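Local structure of fructose-bisphosphate aldolase (Thermus caldophilus, 2FJK) at residues 106-111 / 131-136; 156-161 / 195-200. The protein is a class II fructose-bisphosphate aldolase, a TIM-barrel enzyme, and holds 1,3-dihydroxyacetonephosphate in its pocket in this model. All coordinates share one frame; numbering follows the deposited sequence.

Contact 1: residues 106-111 / 131-136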
ATOM      1  N   GLU A 106       3.467   3.268 -37.893  1.00 34.38           N
ATOM      2  CA  GLU A 106       3.958   2.078 -38.594  1.00 34.68           C
ATOM      3  C   GLU A 106       2.917   1.550 -39.574  1.00 36.20           C
ATOM      4  O   GLU A 106       1.730   1.880 -39.474  1.00 35.71           O
ATOM      5  CB  GLU A 106       4.300   0.979 -37.584  1.00 34.97           C
ATOM      6  CG  GLU A 106       5.401   1.356 -36.611  1.00 34.30           C
ATOM      7  CD  GLU A 106       6.748   0.847 -37.055  1.00 32.87           C
ATOM      8  OE1 GLU A 106       6.951   0.689 -38.273  1.00 35.11           O
ATOM      9  OE2 GLU A 106       7.607   0.613 -36.185  1.00 34.02           O
ATOM     10  N   ASP A 107       3.355   0.726 -40.522  1.00 36.58           N
ATOM     11  CA  ASP A 107       2.419   0.162 -41.487  1.00 36.83           C
ATOM     12  C   ASP A 107       1.411  -0.682 -40.718  1.00 36.99           C
ATOM     13  O   ASP A 107       1.650  -1.054 -39.563  1.00 36.95           O
ATOM     14  CB  ASP A 107       3.148  -0.687 -42.538  1.00 37.18           C
ATOM     15  CG  ASP A 107       4.200  -1.587 -41.933  1.00 38.40           C
ATOM     16  OD1 ASP A 107       3.910  -2.194 -40.890  1.00 38.61           O
ATOM     17  OD2 ASP A 107       5.313  -1.694 -42.504  1.00 39.80           O
ATOM     18  N   PHE A 108       0.286  -0.979 -41.358  1.00 35.90           N
ATOM     19  CA  PHE A 108      -0.778  -1.752 -40.729  1.00 35.90           C
ATOM     20  C   PHE A 108      -0.357  -3.062 -40.065  1.00 34.48           C
ATOM     21  O   PHE A 108      -0.730  -3.326 -38.925  1.00 35.26           O
ATOM     22  CB  PHE A 108      -1.880  -2.053 -41.745  1.00 35.88           C
ATOM     23  CG  PHE A 108      -3.176  -2.491 -41.118  1.00 35.52           C
ATOM     24  CD1 PHE A 108      -3.979  -1.576 -40.444  1.00 33.76           C
ATOM     25  CD2 PHE A 108      -3.595  -3.815 -41.205  1.00 34.72           C
ATOM     26  CE1 PHE A 108      -5.180  -1.968 -39.871  1.00 34.85           C
ATOM     27  CE2 PHE A 108      -4.798  -4.221 -40.633  1.00 35.03           C
ATOM     28  CZ  PHE A 108      -5.594  -3.296 -39.965  1.00 35.22           C
ATOM     29  N   GLU A 109       0.401  -3.889 -40.772  1.00 33.95           N
ATOM     30  CA  GLU A 109       0.822  -5.174 -40.215  1.00 31.92           C
ATOM     31  C   GLU A 109       1.691  -5.040 -38.973  1.00 29.72           C
ATOM     32  O   GLU A 109       1.545  -5.813 -38.025  1.00 28.34           O
ATOM     33  CB  GLU A 109       1.559  -6.011 -41.270  1.00 33.19           C
ATOM     34  CG  GLU A 109       0.668  -6.569 -42.383  1.00 35.05           C
ATOM     35  CD  GLU A 109      -0.461  -7.434 -41.852  1.00 35.19           C
ATOM     36  OE1 GLU A 109      -0.182  -8.349 -41.048  1.00 36.50           O
ATOM     37  OE2 GLU A 109      -1.624  -7.202 -42.244  1.00 34.42           O
ATOM     38  N   THR A 110       2.601  -4.072 -38.973  1.00 27.80           N
ATOM     39  CA  THR A 110       3.467  -3.870 -37.813  1.00 27.44           C
ATOM     40  C   THR A 110       2.666  -3.316 -36.634  1.00 27.11           C
ATOM     41  O   THR A 110       2.933  -3.655 -35.486  1.00 28.83           O
ATOM     42  CB  THR A 110       4.624  -2.909 -38.142  1.00 27.67           C
ATOM     43  OG1 THR A 110       5.370  -3.437 -39.247  1.00 28.28           O
ATOM     44  CG2 THR A 110       5.566  -2.756 -36.937  1.00 25.80           C
ATOM     45  N   ASN A 111       1.682  -2.469 -36.928  1.00 26.58           N
ATOM     46  CA  ASN A 111       0.842  -1.874 -35.896  1.00 27.68           C
ATOM     47  C   ASN A 111       0.092  -3.022 -35.241  1.00 28.15           C
ATOM     48  O   ASN A 111       0.152  -3.202 -34.023  1.00 27.27           O
ATOM     49  CB  ASN A 111      -0.159  -0.896 -36.516  1.00 26.37           C
ATOM     50  CG  ASN A 111      -0.862  -0.035 -35.479  1.00 25.47           C
ATOM     51  OD1 ASN A 111      -0.916  -0.379 -34.300  1.00 26.77           O
ATOM     52  ND2 ASN A 111      -1.421   1.089 -35.925  1.00 25.19           N
ATOM     53  N   ALA A 131      -5.729   1.163 -28.480  1.00 27.58           N
ATOM     54  CA  ALA A 131      -4.828   1.175 -29.622  1.00 28.98           C
ATOM     55  C   ALA A 131      -5.287   2.257 -30.579  1.00 29.41           C
ATOM     56  O   ALA A 131      -6.462   2.622 -30.592  1.00 30.03           O
ATOM     57  CB  ALA A 131      -4.841  -0.179 -30.310  1.00 29.91           C
ATOM     58  N   GLU A 132      -4.369   2.787 -31.376  1.00 29.98           N
ATOM     59  CA  GLU A 132      -4.767   3.817 -32.315  1.00 32.68           C
ATOM     60  C   GLU A 132      -4.401   3.505 -33.756  1.00 33.07           C
ATOM     61  O   GLU A 132      -3.352   2.931 -34.043  1.00 32.59           O
ATOM     62  CB  GLU A 132      -4.197   5.180 -31.897  1.00 32.50           C
ATOM     63  CG  GLU A 132      -2.692   5.256 -31.767  1.00 34.02           C
ATOM     64  CD  GLU A 132      -2.244   6.530 -31.050  1.00 35.55           C
ATOM     65  OE1 GLU A 132      -2.629   7.644 -31.484  1.00 31.06           O
ATOM     66  OE2 GLU A 132      -1.506   6.412 -30.047  1.00 34.76           O
ATOM     67  N   LEU A 133      -5.307   3.878 -34.651  1.00 34.10           N
ATOM     68  CA  LEU A 133      -5.138   3.688 -36.083  1.00 35.88           C
ATOM     69  C   LEU A 133      -5.302   5.065 -36.717  1.00 37.69           C
ATOM     70  O   LEU A 133      -6.300   5.751 -36.479  1.00 37.11           O
ATOM     71  CB  LEU A 133      -6.209   2.739 -36.614  1.00 35.35           C
ATOM     72  CG  LEU A 133      -6.106   2.311 -38.074  1.00 35.55           C
ATOM     73  CD1 LEU A 133      -4.744   1.641 -38.349  1.00 33.10           C
ATOM     74  CD2 LEU A 133      -7.254   1.358 -38.372  1.00 35.17           C
ATOM     75  N   GLY A 134      -4.322   5.468 -37.517  1.00 39.72           N
ATOM     76  CA  GLY A 134      -4.377   6.775 -38.147  1.00 40.98           C
ATOM     77  C   GLY A 134      -3.551   7.747 -37.327  1.00 42.42           C
ATOM     78  O   GLY A 134      -3.471   7.617 -36.109  1.00 43.07           O
ATOM     79  N   ARG A 135      -2.934   8.719 -37.983  1.00 42.88           N
ATOM     80  CA  ARG A 135      -2.105   9.692 -37.288  1.00 43.59           C
ATOM     81  C   ARG A 135      -2.922  10.883 -36.819  1.00 43.10           C
ATOM     82  O   ARG A 135      -3.737  11.415 -37.568  1.00 43.12           O
ATOM     83  CB  ARG A 135      -0.988  10.168 -38.208  1.00 45.44           C
ATOM     84  CG  ARG A 135       0.043  11.047 -37.536  1.00 50.38           C
ATOM     85  CD  ARG A 135       1.404  10.390 -37.591  1.00 53.61           C
ATOM     86  NE  ARG A 135       1.711   9.934 -38.944  1.00 56.53           N
ATOM     87  CZ  ARG A 135       2.867   9.385 -39.308  1.00 58.06           C
ATOM     88  NH1 ARG A 135       3.836   9.221 -38.416  1.00 59.21           N
ATOM     89  NH2 ARG A 135       3.053   9.000 -40.563  1.00 59.25           N
ATOM     90  N   LEU A 136      -2.695  11.302 -35.579  1.00 43.43           N
ATOM     91  CA  LEU A 136      -3.416  12.438 -35.015  1.00 43.80           C
ATOM     92  C   LEU A 136      -2.867  13.742 -35.560  1.00 44.43           C
ATOM     93  O   LEU A 136      -2.106  14.439 -34.893  1.00 44.34           O
ATOM     94  CB  LEU A 136      -3.319  12.451 -33.488  1.00 43.62           C
ATOM     95  CG  LEU A 136      -4.234  11.522 -32.691  1.00 42.70           C
ATOM     96  CD1 LEU A 136      -3.924  11.676 -31.210  1.00 43.79           C
ATOM     97  CD2 LEU A 136      -5.684  11.860 -32.964  1.00 40.73           C
TER
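The side-chain amide of Asn-111 reaches across to the strand and gives an N-H to the backbone of Glu-132: ND2 lies 3.3 Å from Glu-132 O, with a nearly straight N-H...O angle of 170°. The acceptor sits almost in the plane of the amide, and ND2 in turn lies in the carbonyl plane, so the two flat groups are well matched although the bond is long. CG of Asn-111 stands anti to the backbone N (chi1 -168°), which swings the amide off the helix toward the strand. One turn earlier, Phe-108 presents an edge of its ring: CD1 is 3.9 Å from CD1 of Leu-133, the methyl lying near the ring plane rather than over a face. Asp-107 is the N-cap of this helix, its OD1 accepting the backbone N-H of Thr-110 (N to OD1 3.0 Å). The side chain of Glu-132 sets off away from the helix and lies about 8 Å from the bound 1,3-dihydroxyacetonephosphate. The bond from Asn-111 ties the start of helix 108-124 to the end of strand 128-133, the next strand of a beta-alpha-beta unit. Helix 155-164 packs beside both, with Phe-161 touching Asn-111, Ala-131 and Leu-133.

Contact 2: residues 156-161 / 195-200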
ATOM      1  N   GLU A 156     -13.203   0.768 -42.411  1.00 41.37           N
ATOM      2  CA  GLU A 156     -12.965  -0.641 -42.711  1.00 41.09           C
ATOM      3  C   GLU A 156     -11.701  -1.128 -42.025  1.00 40.27           C
ATOM      4  O   GLU A 156     -11.682  -2.200 -41.425  1.00 38.19           O
ATOM      5  CB  GLU A 156     -12.832  -0.865 -44.217  1.00 42.55           C
ATOM      6  CG  GLU A 156     -14.135  -1.160 -44.923  1.00 44.73           C
ATOM      7  CD  GLU A 156     -15.166  -0.081 -44.711  1.00 46.82           C
ATOM      8  OE1 GLU A 156     -14.777   1.110 -44.676  1.00 47.66           O
ATOM      9  OE2 GLU A 156     -16.365  -0.421 -44.592  1.00 47.40           O
ATOM     10  N   GLU A 157     -10.641  -0.338 -42.134  1.00 41.04           N
ATOM     11  CA  GLU A 157      -9.372  -0.690 -41.510  1.00 42.47           C
ATOM     12  C   GLU A 157      -9.555  -0.797 -40.005  1.00 41.07           C
ATOM     13  O   GLU A 157      -8.969  -1.661 -39.359  1.00 40.63           O
ATOM     14  CB  GLU A 157      -8.312   0.372 -41.802  1.00 45.07           C
ATOM     15  CG  GLU A 157      -7.681   0.285 -43.170  1.00 49.24           C
ATOM     16  CD  GLU A 157      -6.566   1.297 -43.342  1.00 52.44           C
ATOM     17  OE1 GLU A 157      -5.704   1.381 -42.440  1.00 52.36           O
ATOM     18  OE2 GLU A 157      -6.549   2.001 -44.379  1.00 55.09           O
ATOM     19  N   ALA A 158     -10.369   0.098 -39.459  1.00 40.82           N
ATOM     20  CA  ALA A 158     -10.629   0.126 -38.028  1.00 41.80           C
ATOM     21  C   ALA A 158     -11.191  -1.202 -37.524  1.00 41.40           C
ATOM     22  O   ALA A 158     -10.657  -1.786 -36.578  1.00 41.15           O
ATOM     23  CB  ALA A 158     -11.592   1.268 -37.696  1.00 40.69           C
ATOM     24  N   ARG A 159     -12.264  -1.679 -38.150  1.00 41.19           N
ATOM     25  CA  ARG A 159     -12.873  -2.941 -37.738  1.00 40.73           C
ATOM     26  C   ARG A 159     -11.853  -4.067 -37.777  1.00 39.01           C
ATOM     27  O   ARG A 159     -11.730  -4.847 -36.830  1.00 39.65           O
ATOM     28  CB  ARG A 159     -14.040  -3.307 -38.656  1.00 43.90           C
ATOM     29  CG  ARG A 159     -14.670  -4.654 -38.320  1.00 47.84           C
ATOM     30  CD  ARG A 159     -15.544  -5.165 -39.450  1.00 52.13           C
ATOM     31  NE  ARG A 159     -16.619  -4.237 -39.788  1.00 55.24           N
ATOM     32  CZ  ARG A 159     -17.576  -4.496 -40.675  1.00 57.86           C
ATOM     33  NH1 ARG A 159     -17.597  -5.658 -41.316  1.00 57.95           N
ATOM     34  NH2 ARG A 159     -18.515  -3.592 -40.920  1.00 59.25           N
ATOM     35  N   ILE A 160     -11.129  -4.145 -38.888  1.00 37.16           N
ATOM     36  CA  ILE A 160     -10.120  -5.177 -39.080  1.00 35.50           C
ATOM     37  C   ILE A 160      -8.994  -5.082 -38.057  1.00 34.89           C
ATOM     38  O   ILE A 160      -8.548  -6.095 -37.523  1.00 32.57           O
ATOM     39  CB  ILE A 160      -9.518  -5.103 -40.496  1.00 33.98           C
ATOM     40  CG1 ILE A 160     -10.620  -5.317 -41.538  1.00 34.22           C
ATOM     41  CG2 ILE A 160      -8.442  -6.167 -40.650  1.00 34.06           C
ATOM     42  CD1 ILE A 160     -10.169  -5.126 -42.966  1.00 33.05           C
ATOM     43  N   PHE A 161      -8.530  -3.861 -37.796  1.00 34.75           N
ATOM     44  CA  PHE A 161      -7.461  -3.641 -36.828  1.00 34.49           C
ATOM     45  C   PHE A 161      -7.937  -4.147 -35.470  1.00 34.18           C
ATOM     46  O   PHE A 161      -7.240  -4.904 -34.802  1.00 33.34           O
ATOM     47  CB  PHE A 161      -7.132  -2.145 -36.745  1.00 33.64           C
ATOM     48  CG  PHE A 161      -6.019  -1.812 -35.790  1.00 33.06           C
ATOM     49  CD1 PHE A 161      -4.728  -2.273 -36.017  1.00 32.82           C
ATOM     50  CD2 PHE A 161      -6.258  -1.011 -34.677  1.00 34.15           C
ATOM     51  CE1 PHE A 161      -3.689  -1.941 -35.154  1.00 33.59           C
ATOM     52  CE2 PHE A 161      -5.225  -0.668 -33.801  1.00 34.94           C
ATOM     53  CZ  PHE A 161      -3.938  -1.134 -34.041  1.00 35.93           C
ATOM     54  N   ALA A 195     -18.576   8.852 -37.684  1.00 31.84           N
ATOM     55  CA  ALA A 195     -19.834   8.122 -37.764  1.00 33.63           C
ATOM     56  C   ALA A 195     -19.672   6.760 -38.437  1.00 34.34           C
ATOM     57  O   ALA A 195     -20.218   5.768 -37.961  1.00 36.22           O
ATOM     58  CB  ALA A 195     -20.884   8.964 -38.505  1.00 32.11           C
ATOM     59  N   ARG A 196     -18.924   6.709 -39.537  1.00 36.31           N
ATOM     60  CA  ARG A 196     -18.704   5.448 -40.255  1.00 37.68           C
ATOM     61  C   ARG A 196     -17.918   4.451 -39.414  1.00 35.86           C
ATOM     62  O   ARG A 196     -18.248   3.268 -39.351  1.00 34.75           O
ATOM     63  CB  ARG A 196     -17.928   5.681 -41.554  1.00 39.34           C
ATOM     64  CG  ARG A 196     -18.659   6.461 -42.630  1.00 45.29           C
ATOM     65  CD  ARG A 196     -17.807   6.499 -43.894  1.00 48.55           C
ATOM     66  NE  ARG A 196     -18.421   7.251 -44.983  1.00 52.40           N
ATOM     67  CZ  ARG A 196     -17.860   7.420 -46.177  1.00 54.18           C
ATOM     68  NH1 ARG A 196     -16.671   6.890 -46.436  1.00 54.19           N
ATOM     69  NH2 ARG A 196     -18.491   8.112 -47.117  1.00 55.45           N
ATOM     70  N   ILE A 197     -16.856   4.940 -38.786  1.00 35.29           N
ATOM     71  CA  ILE A 197     -15.999   4.104 -37.954  1.00 34.49           C
ATOM     72  C   ILE A 197     -16.785   3.517 -36.782  1.00 33.99           C
ATOM     73  O   ILE A 197     -16.591   2.357 -36.413  1.00 32.74           O
ATOM     74  CB  ILE A 197     -14.793   4.928 -37.443  1.00 35.27           C
ATOM     75  CG1 ILE A 197     -14.095   5.584 -38.637  1.00 36.42           C
ATOM     76  CG2 ILE A 197     -13.804   4.034 -36.712  1.00 35.78           C
ATOM     77  CD1 ILE A 197     -13.116   6.673 -38.277  1.00 39.65           C
ATOM     78  N   ALA A 198     -17.682   4.316 -36.213  1.00 33.66           N
ATOM     79  CA  ALA A 198     -18.495   3.870 -35.084  1.00 35.53           C
ATOM     80  C   ALA A 198     -19.448   2.768 -35.519  1.00 36.88           C
ATOM     81  O   ALA A 198     -19.670   1.801 -34.787  1.00 35.31           O
ATOM     82  CB  ALA A 198     -19.278   5.048 -34.497  1.00 34.12           C
ATOM     83  N   LYS A 199     -20.002   2.915 -36.719  1.00 39.21           N
ATOM     84  CA  LYS A 199     -20.931   1.932 -37.261  1.00 41.21           C
ATOM     85  C   LYS A 199     -20.264   0.583 -37.484  1.00 40.75           C
ATOM     86  O   LYS A 199     -20.929  -0.451 -37.518  1.00 42.37           O
ATOM     87  CB  LYS A 199     -21.542   2.436 -38.568  1.00 44.15           C
ATOM     88  CG  LYS A 199     -22.319   3.734 -38.430  1.00 48.87           C
ATOM     89  CD  LYS A 199     -23.098   4.049 -39.695  1.00 50.89           C
ATOM     90  CE  LYS A 199     -23.875   5.347 -39.557  1.00 53.64           C
ATOM     91  NZ  LYS A 199     -24.643   5.668 -40.789  1.00 57.39           N
ATOM     92  N   LEU A 200     -18.946   0.591 -37.633  1.00 40.19           N
ATOM     93  CA  LEU A 200     -18.217  -0.647 -37.868  1.00 37.80           C
ATOM     94  C   LEU A 200     -17.462  -1.123 -36.634  1.00 36.73           C
ATOM     95  O   LEU A 200     -17.144  -2.305 -36.507  1.00 34.65           O
ATOM     96  CB  LEU A 200     -17.243  -0.464 -39.037  1.00 38.65           C
ATOM     97  CG  LEU A 200     -17.846   0.084 -40.339  1.00 39.27           C
ATOM     98  CD1 LEU A 200     -16.846  -0.093 -41.479  1.00 38.68           C
ATOM     99  CD2 LEU A 200     -19.143  -0.651 -40.663  1.00 38.92           C
TER
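Leu-200 points its side chain at helix 155-164 and meets two charged groups there, one with each methyl. CD2 comes up to the edge of the Arg-159 guanidinium, near its plane, at 3.0 Å from NH2, too close for a relaxed contact, so the exact placement of these side-chain ends is doubtful. CB of Leu-200 also lies in that plane at the edge, so the flat group runs past the leucine instead of stacking on it. Arg-159 leaves its helix with CG anti to the backbone N (chi1 177°) and then bends at chi3 (-58°), which carries the guanidinium alongside Leu-200. The other methyl, CD1, faces the carboxylate of Glu-156, whose OE2 is modelled rather close, 3.2 Å away; the glutamate chain starts out away from the partner helix and is brought back by its bend at chi2. The two helices belong to the outer layer of the TIM barrel and run broadly parallel, crossing at -33° with 8.6 Å between the axes of the short segments. Deeper in, Ala-158 faces Ile-197, and CB touches CG2 at 3.7 Å in a small apolar contact. Thr-153 packs against both of these residues, while Pro-155 lies against Ile-197 and Leu-200.

Followed from the N terminus, the chain first comes to contact 1 after strand 98-101, where it enters helix 108-124 and returns along strand 128-133; contact 1 closes that 19-residue excursion, start of helix to end of strand. It is complete before helix 155-164 begins, and contact 2 then closes a longer loop of 33 residues, running past strand 171-172 to helix 191-200. The two loops follow in series and neither encloses nor crosses the other. Helix 155-164 connects them: Leu-133 CD2 rests on its backbone, 3.5 Å from Ala-158 N, while the side chains of Ala-158 and Arg-159 turn to helix 191-200. Helices 108-124, 155-164 and 191-200 are thereby joined, with centres of the contacts about 14 Å apart.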